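Local coordinates for DNA replication and repair protein RecF (Caldanaerobacter subterraneus subsp. tengcongensis, PDB 5Z69) that binds ATP and probably single-stranded DNA as a recombination mediator of the RecFOR pathway, where ATP-dependent conformational change serves as a switch in DNA repair, at residues S214-F218 and L301-E307. Residues are numbered along the deposited sequence; the frame is centred on the assembly and turned at random.
Sequences SMSKF and LKLSELE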
loop_
_atom_site.group_PDB
_atom_site.type_symbol
_atom_site.label_atom_id
_atom_site.label_comp_id
_atom_site.label_asym_id
_atom_site.label_seq_id
_atom_site.Cartn_x
_atom_site.Cartn_y
_atom_site.Cartn_z
ATOM N N SER A 214 14.433 -7.317 14.287
ATOM C CA SER A 214 14.147 -7.960 15.557
ATOM C C SER A 214 13.007 -8.962 15.434
ATOM O O SER A 214 13.061 -10.044 16.008
ATOM C CB SER A 214 13.810 -6.912 16.629
ATOM O OG SER A 214 13.689 -7.533 17.891
ATOM N N MET A 215 11.974 -8.605 14.685
ATOM C CA MET A 215 10.844 -9.509 14.524
ATOM C C MET A 215 11.211 -10.749 13.724
ATOM O O MET A 215 10.661 -11.819 13.972
ATOM C CB MET A 215 9.677 -8.831 13.816
ATOM C CG MET A 215 8.912 -7.825 14.607
ATOM S SD MET A 215 7.569 -7.259 13.549
ATOM C CE MET A 215 6.308 -8.458 13.836
ATOM N N SER A 216 12.092 -10.591 12.737
ATOM C CA SER A 216 12.544 -11.727 11.923
ATOM C C SER A 216 13.288 -12.721 12.790
ATOM O O SER A 216 13.183 -13.932 12.597
ATOM C CB SER A 216 13.448 -11.272 10.780
ATOM O OG SER A 216 12.708 -10.625 9.770
ATOM N N LYS A 217 14.048 -12.192 13.744
ATOM C CA LYS A 217 14.767 -13.023 14.688
ATOM C C LYS A 217 13.771 -13.816 15.540
ATOM O O LYS A 217 13.874 -15.031 15.645
ATOM C CB LYS A 217 15.691 -12.161 15.560
ATOM C CG LYS A 217 16.671 -12.926 16.449
ATOM C CD LYS A 217 16.101 -13.245 17.835
ATOM C CE LYS A 217 15.602 -11.992 18.553
ATOM N NZ LYS A 217 16.690 -11.043 18.940
ATOM N N PHE A 218 12.797 -13.134 16.136
ATOM C CA PHE A 218 11.846 -13.810 17.023
ATOM C C PHE A 218 10.951 -14.803 16.275
ATOM O O PHE A 218 10.728 -15.923 16.741
ATOM C CB PHE A 218 10.984 -12.785 17.772
ATOM C CG PHE A 218 11.711 -12.081 18.885
ATOM C CD1 PHE A 218 12.091 -12.772 20.026
ATOM C CD2 PHE A 218 12.010 -10.728 18.800
ATOM C CE1 PHE A 218 12.759 -12.131 21.057
ATOM C CE2 PHE A 218 12.683 -10.086 19.828
ATOM C CZ PHE A 218 13.060 -10.791 20.953
ATOM N N LEU A 301 6.005 -8.957 17.420
ATOM C CA LEU A 301 5.920 -7.506 17.370
ATOM C C LEU A 301 6.216 -6.889 18.745
ATOM O O LEU A 301 7.003 -5.948 18.860
ATOM C CB LEU A 301 4.534 -7.087 16.889
ATOM C CG LEU A 301 4.251 -5.591 16.838
ATOM C CD1 LEU A 301 4.947 -4.963 15.642
ATOM C CD2 LEU A 301 2.750 -5.329 16.814
ATOM N N LYS A 302 5.593 -7.441 19.783
ATOM C CA LYS A 302 5.731 -6.890 21.143
ATOM C C LYS A 302 7.087 -7.258 21.753
ATOM O O LYS A 302 7.709 -6.449 22.449
ATOM C CB LYS A 302 4.589 -7.376 22.040
ATOM C CG LYS A 302 3.173 -6.998 21.550
ATOM C CD LYS A 302 2.917 -5.489 21.583
ATOM C CE LYS A 302 2.982 -4.983 23.036
ATOM N NZ LYS A 302 2.677 -3.514 23.202
ATOM N N LEU A 303 7.546 -8.478 21.490
ATOM C CA LEU A 303 8.882 -8.885 21.907
ATOM C C LEU A 303 9.921 -7.939 21.313
ATOM O O LEU A 303 10.893 -7.588 21.969
ATOM C CB LEU A 303 9.168 -10.336 21.494
ATOM C CG LEU A 303 8.485 -11.420 22.334
ATOM C CD1 LEU A 303 8.815 -12.804 21.790
ATOM C CD2 LEU A 303 8.894 -11.307 23.802
ATOM N N SER A 304 9.681 -7.501 20.083
ATOM C CA SER A 304 10.569 -6.562 19.401
ATOM C C SER A 304 10.490 -5.150 19.973
ATOM O O SER A 304 11.499 -4.435 20.050
ATOM C CB SER A 304 10.244 -6.526 17.910
ATOM O OG SER A 304 10.636 -7.733 17.300
ATOM N N GLU A 305 9.286 -4.746 20.356
ATOM C CA GLU A 305 9.082 -3.458 21.003
ATOM C C GLU A 305 9.965 -3.403 22.225
ATOM O O GLU A 305 10.742 -2.462 22.426
ATOM C CB GLU A 305 7.609 -3.270 21.382
ATOM C CG GLU A 305 7.312 -1.930 22.058
ATOM C CD GLU A 305 5.912 -1.864 22.640
ATOM O OE1 GLU A 305 5.000 -2.519 22.079
ATOM O OE2 GLU A 305 5.729 -1.156 23.665
ATOM N N LEU A 306 9.861 -4.448 23.032
ATOM C CA LEU A 306 10.654 -4.574 24.240
ATOM C C LEU A 306 12.155 -4.497 23.950
ATOM O O LEU A 306 12.888 -3.724 24.565
ATOM C CB LEU A 306 10.303 -5.889 24.929
ATOM C CG LEU A 306 11.161 -6.280 26.131
ATOM C CD1 LEU A 306 11.193 -5.165 27.161
ATOM C CD2 LEU A 306 10.633 -7.581 26.736
ATOM N N GLU A 307 12.609 -5.307 23.006
ATOM C CA GLU A 307 14.022 -5.345 22.665
ATOM C C GLU A 307 14.541 -3.986 22.174
ATOM O O GLU A 307 15.570 -3.506 22.636
ATOM C CB GLU A 307 14.268 -6.414 21.597
ATOM C CG GLU A 307 15.669 -6.385 21.036
ATOM C CD GLU A 307 15.915 -7.555 20.100
ATOM O OE1 GLU A 307 16.123 -7.321 18.894
ATOM O OE2 GLU A 307 15.872 -8.706 20.581
HETATM O O HOH W 1 18.098 -8.388 17.171
#
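Glu307 reaches from one helix to two residues a turn apart on the other, its extended chain long enough to span the gap at the contact's margin. Lys217 NZ forms a salt bridge with Glu307 OE2 at 3.0 Å, through the syn lone pair. In the conformer modelled here, one of two for this serine, Ser214 OG donates to Glu307 OE1 over 2.6 Å from above the carboxylate plane. A water also donates to OE1, in keeping with the exposed lysine.

Aromatic packing lies beside the charges, where flat Phe218 and branched Leu303 suit burial. Leu303 CB sits over one face of the Phe218 ring in a CH-pi contact, 3.7 Å from the centroid and 4° off the normal. Lys217, from the ring's own helix, covers the opposite face: bends at chi2, chi3 and chi4 bring CE over the ring and leave NZ facing the acid.

Small Ser304 suits the close approach, its CA being 5.4 Å from Ser214 CA; its OG bonds to Cys300 O and borders the Phe218 edge. Flexible Met215, bent at chi3 (86°), lays CE 3.8 Å from Leu301 CB.

This is a buried helix-helix contact of the RecF/RecN/SMC region, away from the ATP site. The segment axes come within 8.6 Å, their N-to-C directions 126° apart, on helices 186-222 and 291-313; strand 227-232 touches Met215, while helix 137-151 and strand 122-125 pack against 301-307.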